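PDB 1ZH8: oxidoreductase, which binds NADP and probably catalyses NADP-dependent oxidation of an alcohol group or the reverse reduction of a carbonyl. Local coordinates for residues R31-P36 with N178-T183; A205-I210 with S236-E241. All coordinates share one frame; numbering follows the deposited sequence.

Contact 1 (R31-P36 with N178-T183). With NAP (NADP nicotinamide-adenine-dinucleotide phosphate), chain D.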
loop_
_atom_site.group_PDB
_atom_site.type_symbol
_atom_site.label_atom_id
_atom_site.label_comp_id
_atom_site.label_asym_id
_atom_site.label_seq_id
_atom_site.Cartn_x
_atom_site.Cartn_y
_atom_site.Cartn_z
ATOM N N ARG A 31 -14.387 -27.468 17.652
ATOM C CA ARG A 31 -14.659 -28.678 16.909
ATOM C C ARG A 31 -13.642 -28.881 15.803
ATOM O O ARG A 31 -13.160 -29.991 15.587
ATOM C CB ARG A 31 -16.044 -28.605 16.249
ATOM C CG ARG A 31 -17.262 -28.866 17.139
ATOM C CD ARG A 31 -18.512 -29.113 16.273
ATOM N NE ARG A 31 -18.972 -27.854 15.705
ATOM C CZ ARG A 31 -18.858 -27.484 14.429
ATOM N NH1 ARG A 31 -18.322 -28.291 13.512
ATOM N NH2 ARG A 31 -19.295 -26.285 14.073
ATOM N N GLU A 32 -13.320 -27.805 15.089
ATOM C CA GLU A 32 -12.745 -27.953 13.761
ATOM C C GLU A 32 -11.251 -27.696 13.761
ATOM O O GLU A 32 -10.524 -28.208 12.900
ATOM C CB GLU A 32 -13.474 -27.053 12.749
ATOM C CG GLU A 32 -14.847 -27.612 12.321
ATOM C CD GLU A 32 -15.564 -26.781 11.248
ATOM O OE1 GLU A 32 -14.931 -25.880 10.647
ATOM O OE2 GLU A 32 -16.770 -27.041 11.006
ATOM N N LEU A 33 -10.801 -26.920 14.741
ATOM C CA LEU A 33 -9.427 -26.454 14.777
ATOM C C LEU A 33 -8.705 -27.034 16.004
ATOM O O LEU A 33 -7.619 -27.592 15.876
ATOM C CB LEU A 33 -9.399 -24.914 14.743
ATOM C CG LEU A 33 -10.051 -24.242 13.514
ATOM C CD1 LEU A 33 -9.978 -22.739 13.614
ATOM C CD2 LEU A 33 -9.402 -24.693 12.186
ATOM N N HIS A 34 -9.336 -26.950 17.181
ATOM C CA HIS A 34 -8.701 -27.417 18.425
ATOM C C HIS A 34 -8.721 -28.917 18.623
ATOM O O HIS A 34 -7.702 -29.508 18.936
ATOM C CB HIS A 34 -9.251 -26.677 19.649
ATOM C CG HIS A 34 -8.761 -25.267 19.754
ATOM N ND1 HIS A 34 -8.540 -24.640 20.962
ATOM C CD2 HIS A 34 -8.412 -24.373 18.795
ATOM C CE1 HIS A 34 -8.105 -23.412 20.741
ATOM N NE2 HIS A 34 -8.010 -23.228 19.435
ATOM N N LEU A 35 -9.874 -29.537 18.431
ATOM C CA LEU A 35 -9.979 -30.959 18.671
ATOM C C LEU A 35 -9.050 -31.797 17.779
ATOM O O LEU A 35 -8.341 -32.655 18.287
ATOM C CB LEU A 35 -11.418 -31.435 18.554
ATOM C CG LEU A 35 -11.658 -32.882 18.974
ATOM C CD1 LEU A 35 -11.446 -33.062 20.482
ATOM C CD2 LEU A 35 -13.065 -33.266 18.575
ATOM N N PRO A 36 -9.023 -31.546 16.463
ATOM C CA PRO A 36 -8.140 -32.405 15.654
ATOM C C PRO A 36 -6.655 -32.262 16.053
ATOM O O PRO A 36 -5.904 -33.235 16.028
ATOM C CB PRO A 36 -8.364 -31.914 14.208
ATOM C CG PRO A 36 -9.599 -31.108 14.246
ATOM C CD PRO A 36 -9.709 -30.534 15.643
ATOM N N ASN A 178 -20.166 -18.540 4.126
ATOM C CA ASN A 178 -19.090 -18.688 5.067
ATOM C C ASN A 178 -19.668 -18.838 6.463
ATOM O O ASN A 178 -20.501 -18.032 6.890
ATOM C CB ASN A 178 -18.175 -17.491 4.977
ATOM C CG ASN A 178 -16.982 -17.603 5.886
ATOM O OD1 ASN A 178 -17.107 -17.793 7.105
ATOM N ND2 ASN A 178 -15.808 -17.470 5.305
ATOM N N LYS A 179 -19.235 -19.873 7.170
ATOM C CA LYS A 179 -19.788 -20.198 8.489
ATOM C C LYS A 179 -19.502 -19.136 9.582
ATOM O O LYS A 179 -20.329 -18.925 10.470
ATOM C CB LYS A 179 -19.309 -21.582 8.943
ATOM C CG LYS A 179 -17.792 -21.625 9.217
ATOM C CD LYS A 179 -17.309 -22.998 9.620
ATOM C CE LYS A 179 -16.743 -23.765 8.449
ATOM N NZ LYS A 179 -16.895 -25.210 8.730
ATOM N N TYR A 180 -18.355 -18.460 9.517
ATOM C CA TYR A 180 -17.998 -17.492 10.559
ATOM C C TYR A 180 -18.907 -16.280 10.512
ATOM O O TYR A 180 -19.176 -15.652 11.534
ATOM C CB TYR A 180 -16.550 -17.037 10.426
ATOM C CG TYR A 180 -15.532 -18.110 10.667
ATOM C CD1 TYR A 180 -15.427 -18.733 11.911
ATOM C CD2 TYR A 180 -14.643 -18.489 9.652
ATOM C CE1 TYR A 180 -14.464 -19.731 12.136
ATOM C CE2 TYR A 180 -13.686 -19.483 9.862
ATOM C CZ TYR A 180 -13.600 -20.099 11.101
ATOM O OH TYR A 180 -12.646 -21.070 11.306
ATOM N N VAL A 181 -19.386 -15.977 9.314
ATOM C CA VAL A 181 -20.266 -14.845 9.078
ATOM C C VAL A 181 -21.583 -14.930 9.879
ATOM O O VAL A 181 -22.180 -13.905 10.227
ATOM C CB VAL A 181 -20.510 -14.700 7.557
ATOM C CG1 VAL A 181 -21.774 -13.940 7.242
ATOM C CG2 VAL A 181 -19.283 -14.075 6.893
ATOM N N HIS A 182 -22.020 -16.144 10.199
ATOM C CA HIS A 182 -23.334 -16.330 10.816
ATOM C C HIS A 182 -23.381 -16.413 12.348
ATOM O O HIS A 182 -24.463 -16.516 12.929
ATOM C CB HIS A 182 -24.056 -17.503 10.154
ATOM C CG HIS A 182 -24.358 -17.256 8.713
ATOM N ND1 HIS A 182 -25.281 -16.320 8.302
ATOM C CD2 HIS A 182 -23.819 -17.774 7.585
ATOM C CE1 HIS A 182 -25.324 -16.297 6.981
ATOM N NE2 HIS A 182 -24.450 -17.175 6.522
ATOM N N THR A 183 -22.218 -16.339 12.987
ATOM C CA THR A 183 -22.137 -16.365 14.435
ATOM C C THR A 183 -22.542 -15.012 15.039
ATOM O O THR A 183 -22.149 -13.937 14.538
ATOM C CB THR A 183 -20.728 -16.731 14.906
ATOM O OG1 THR A 183 -19.788 -15.828 14.309
ATOM C CG2 THR A 183 -20.399 -18.160 14.516
HETATM P PA NAP D . -18.406 -19.778 17.670
HETATM O O1A NAP D . -18.641 -20.869 16.688
HETATM O O2A NAP D . -19.554 -18.871 17.828
HETATM O O5B NAP D . -17.936 -20.442 19.052
HETATM C C5B NAP D . -18.242 -19.822 20.280
HETATM C C4B NAP D . -18.740 -20.894 21.230
HETATM O O4B NAP D . -18.849 -20.370 22.547
HETATM C C3B NAP D . -20.128 -21.394 20.849
HETATM O O3B NAP D . -20.124 -22.757 21.158
HETATM C C2B NAP D . -21.004 -20.618 21.817
HETATM O O2B NAP D . -22.352 -20.967 22.116
HETATM C C1B NAP D . -20.138 -20.675 23.057
HETATM N N9A NAP D . -20.566 -19.687 24.044
HETATM C C8A NAP D . -21.126 -18.449 23.819
HETATM N N7A NAP D . -21.349 -17.867 25.018
HETATM C C5A NAP D . -20.943 -18.721 25.995
HETATM C C6A NAP D . -20.941 -18.649 27.382
HETATM N N6A NAP D . -21.423 -17.586 28.004
HETATM N N1A NAP D . -20.436 -19.685 28.123
HETATM C C2A NAP D . -19.952 -20.803 27.488
HETATM N N3A NAP D . -19.959 -20.887 26.120
HETATM C C4A NAP D . -20.444 -19.863 25.390
HETATM O O3 NAP D . -17.155 -18.911 17.183
HETATM P PN NAP D . -15.696 -19.516 16.884
HETATM O O1N NAP D . -15.496 -20.920 17.366
HETATM O O2N NAP D . -15.509 -19.109 15.499
HETATM O O5D NAP D . -14.704 -18.606 17.769
HETATM C C5D NAP D . -14.450 -18.812 19.148
HETATM C C4D NAP D . -13.070 -18.251 19.483
HETATM O O4D NAP D . -12.106 -18.876 18.644
HETATM C C3D NAP D . -12.997 -16.749 19.192
HETATM O O3D NAP D . -12.275 -16.079 20.198
HETATM C C2D NAP D . -12.250 -16.641 17.885
HETATM O O2D NAP D . -11.510 -15.443 17.776
HETATM C C1D NAP D . -11.376 -17.886 17.930
HETATM N N1N NAP D . -11.039 -18.334 16.581
HETATM C C2N NAP D . -9.719 -18.417 16.243
HETATM C C3N NAP D . -9.335 -18.830 14.963
HETATM C C7N NAP D . -7.889 -19.137 14.660
HETATM O O7N NAP D . -7.592 -19.514 13.337
HETATM N N7N NAP D . -6.935 -19.064 15.608
HETATM C C4N NAP D . -10.325 -19.165 14.029
HETATM C C5N NAP D . -11.677 -19.091 14.388
HETATM C C6N NAP D . -12.025 -18.669 15.675
HETATM P P2B NAP D . -23.203 -22.317 21.904
HETATM O O1X NAP D . -22.998 -23.287 23.048
HETATM O O2X NAP D . -22.813 -23.015 20.621
HETATM O O3X NAP D . -24.638 -21.839 21.858
HETATM O O HOH W 1 -12.706 -24.268 10.468
#
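K179 reaches from the loop before helix 184-187 to E32 on helix 28-39, and the two side chains approach from opposite directions to form a salt bridge. The lysine starts with CG between the backbone N and the carbonyl carbon (chi1 67°), then bends at chi3 (97°), which turns the end of the chain to the carboxylate. Beyond CB and CG, its CD lies 3.9 Å from E32 OE1. CE follows at 3.5 Å from OE1 of E32, so the last two methylenes run up to the same oxygen that takes the shorter bond from NZ. At the tip, K179 NZ donates to the syn lone pair of E32 OE1 at 2.8 Å, and a weak second bond to E32 OE2 spans 2.9 Å. On its anti side, 25° out of the carboxylate plane, OE2 of E32 accepts from R31 NH1 at 3.2 Å. A water donates to E32 OE1 and is weakly linked to Y180 OH. With an alanine here instead of E32, K179 and R31 would probably lose the carboxylate they share, and the lysine end would be left to turn. Alongside this network, L33 CD1 sits 3.9 Å from Y180 OH, and the same methyl is 3.6 Å from C4N of the NADP nicotinamide ring. Y180 brings the edge of its ring to the pyrophosphate, CE1 lying 3.6 Å from O2N of NADP. T183 closes the loop side: its CG2 packs by phosphate oxygen O2A, while its OG1 donates to Y180 O and is also bonded to R186. The Rossmann-domain helix and the C-terminal-domain loop thus flank the dinucleotide, as in other GFO/IDH/MocA-family oxidoreductases, which bind it between these two domains.

Contact 2 (A205-I210 with S236-E241); sequences AAMRLI and SIFEFE
Helix-on-sheet packing in the GFO/IDH/MocA C-terminal domain brings helix 195-211 against strand 233-240 of the large mixed sheet. One helix residue, M207, a selenomethionine in this crystal, meets two phenylalanines that project from the same side of the strand. Its CG lies anti to the carbonyl carbon (chi1 -63°), which sends the chain outward from the helix and across F238 at about a right angle. SE then comes 3.6 Å from F238 CZ in a Met-aromatic contact. The approach is oblique, with SE 4.8 Å from the centroid of the F238 ring and 64° off the ring normal. F240 works nearer the helix backbone: its CZ packs at 4.1 Å from CB of M207, and its CE2 is 3.6 Å from the carbonyl O of M207. M166 and W168 of strand 163-171 and F322 of helix 313-329 also touch M207, and F322 stacks edge-to-face with F238. On the other side of the strand, I237 packs on I237 of the second subunit. The two strand rings also meet each other, with CZ of F240 in the plane of the F238 ring at its edge, 3.7 Å from CE2 of F238.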
loop_
_atom_site.group_PDB
_atom_site.type_symbol
_atom_site.label_atom_id
_atom_site.label_comp_id
_atom_site.label_asym_id
_atom_site.label_seq_id
_atom_site.Cartn_x
_atom_site.Cartn_y
_atom_site.Cartn_z
ATOM N N ALA A 205 0.543 -10.340 14.080
ATOM C CA ALA A 205 1.432 -11.309 14.685
ATOM C C ALA A 205 2.553 -11.660 13.694
ATOM O O ALA A 205 3.752 -11.574 14.027
ATOM C CB ALA A 205 0.664 -12.536 15.135
ATOM N N ALA A 206 2.161 -11.964 12.460
ATOM C CA ALA A 206 3.130 -12.358 11.437
ATOM C C ALA A 206 4.109 -11.243 11.095
ATOM O O ALA A 206 5.315 -11.471 11.032
ATOM C CB ALA A 206 2.433 -12.876 10.191
HETATM N N MSE A 207 3.605 -10.032 10.898
HETATM C CA MSE A 207 4.485 -8.918 10.524
HETATM C C MSE A 207 5.485 -8.620 11.653
HETATM O O MSE A 207 6.668 -8.331 11.392
HETATM C CB MSE A 207 3.651 -7.693 10.176
HETATM C CG MSE A 207 2.762 -7.951 8.974
HETATM SE SE MSE A 207 1.747 -6.400 8.386
HETATM C CE MSE A 207 0.085 -6.643 9.434
ATOM N N ARG A 208 5.020 -8.708 12.902
ATOM C CA ARG A 208 5.908 -8.465 14.034
ATOM C C ARG A 208 6.950 -9.580 14.164
ATOM O O ARG A 208 8.098 -9.328 14.542
ATOM C CB ARG A 208 5.137 -8.270 15.352
ATOM C CG ARG A 208 4.178 -7.059 15.369
ATOM C CD ARG A 208 3.397 -6.963 16.702
ATOM N NE ARG A 208 4.273 -7.118 17.862
ATOM C CZ ARG A 208 4.304 -8.197 18.644
ATOM N NH1 ARG A 208 3.487 -9.207 18.414
ATOM N NH2 ARG A 208 5.153 -8.268 19.666
ATOM N N LEU A 209 6.561 -10.810 13.842
ATOM C CA LEU A 209 7.502 -11.911 13.944
ATOM C C LEU A 209 8.649 -11.730 12.943
ATOM O O LEU A 209 9.833 -11.939 13.269
ATOM C CB LEU A 209 6.786 -13.225 13.699
ATOM C CG LEU A 209 7.620 -14.511 13.661
ATOM C CD1 LEU A 209 8.162 -14.826 15.053
ATOM C CD2 LEU A 209 6.767 -15.660 13.132
ATOM N N ILE A 210 8.296 -11.318 11.733
ATOM C CA ILE A 210 9.261 -11.248 10.653
ATOM C C ILE A 210 10.085 -9.975 10.734
ATOM O O ILE A 210 11.288 -10.017 10.506
ATOM C CB ILE A 210 8.583 -11.360 9.274
ATOM C CG1 ILE A 210 7.894 -12.724 9.129
ATOM C CG2 ILE A 210 9.619 -11.201 8.152
ATOM C CD1 ILE A 210 6.818 -12.754 8.092
ATOM N N SER A 236 -3.507 0.443 4.997
ATOM C CA SER A 236 -2.602 1.079 5.948
ATOM C C SER A 236 -1.172 1.210 5.452
ATOM O O SER A 236 -0.693 0.377 4.687
ATOM C CB SER A 236 -2.581 0.277 7.246
ATOM O OG SER A 236 -2.004 -0.984 7.018
ATOM N N ILE A 237 -0.497 2.267 5.893
ATOM C CA ILE A 237 0.967 2.316 5.842
ATOM C C ILE A 237 1.483 2.438 7.249
ATOM O O ILE A 237 0.815 2.982 8.145
ATOM C CB ILE A 237 1.537 3.512 5.060
ATOM C CG1 ILE A 237 0.729 4.763 5.339
ATOM C CG2 ILE A 237 1.565 3.228 3.568
ATOM C CD1 ILE A 237 1.434 5.997 4.895
ATOM N N PHE A 238 2.693 1.968 7.440
ATOM C CA PHE A 238 3.297 2.039 8.747
ATOM C C PHE A 238 4.809 1.925 8.581
ATOM O O PHE A 238 5.318 1.640 7.499
ATOM C CB PHE A 238 2.745 0.929 9.668
ATOM C CG PHE A 238 2.708 -0.435 9.025
ATOM C CD1 PHE A 238 1.662 -0.785 8.141
ATOM C CD2 PHE A 238 3.702 -1.367 9.285
ATOM C CE1 PHE A 238 1.594 -2.032 7.541
ATOM C CE2 PHE A 238 3.647 -2.644 8.686
ATOM C CZ PHE A 238 2.588 -2.980 7.818
ATOM N N GLU A 239 5.525 2.163 9.663
ATOM C CA GLU A 239 6.959 2.029 9.641
ATOM C C GLU A 239 7.325 1.178 10.850
ATOM O O GLU A 239 6.800 1.366 11.938
ATOM C CB GLU A 239 7.598 3.417 9.676
ATOM C CG GLU A 239 9.100 3.444 9.571
ATOM C CD GLU A 239 9.664 4.868 9.473
ATOM O OE1 GLU A 239 8.929 5.847 9.732
ATOM O OE2 GLU A 239 10.859 5.004 9.135
ATOM N N PHE A 240 8.177 0.189 10.641
ATOM C CA PHE A 240 8.708 -0.564 11.759
ATOM C C PHE A 240 9.766 0.288 12.478
ATOM O O PHE A 240 10.321 1.235 11.891
ATOM C CB PHE A 240 9.320 -1.867 11.259
ATOM C CG PHE A 240 8.318 -2.849 10.718
ATOM C CD1 PHE A 240 7.961 -2.834 9.362
ATOM C CD2 PHE A 240 7.764 -3.816 11.550
ATOM C CE1 PHE A 240 7.057 -3.761 8.850
ATOM C CE2 PHE A 240 6.828 -4.733 11.055
ATOM C CZ PHE A 240 6.476 -4.709 9.710
ATOM N N GLU A 241 10.051 -0.054 13.735
ATOM C CA GLU A 241 11.104 0.640 14.492
ATOM C C GLU A 241 12.434 0.540 13.801
ATOM O O GLU A 241 13.280 1.391 14.014
ATOM C CB GLU A 241 11.251 0.089 15.905
ATOM C CG GLU A 241 10.096 0.469 16.844
ATOM C CD GLU A 241 10.196 -0.223 18.199
ATOM O OE1 GLU A 241 11.192 -0.958 18.421
ATOM O OE2 GLU A 241 9.290 -0.029 19.043
#

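How the contacts relate
Contact 2 is buried and apolar, whereas contact 1 lies at the surface and is chiefly ionic. They share no helix or strand. Contact 1 joins the Rossmann domain to a loop of the C-terminal domain beside the cofactor; contact 2 stays within the C-terminal domain, packing a helix on its sheet. Their centres stand 28 Å apart, on opposite sides of the chain's centre, and their nearest atoms are about 14 Å apart. Charged groups, a water and the cofactor's phosphates meet at the solvent-accessible edge of the cofactor cleft in contact 1, while aromatic rings and a selenium meet in the interior between 205-210 and 236-241, whose strand faces the second subunit with its other side.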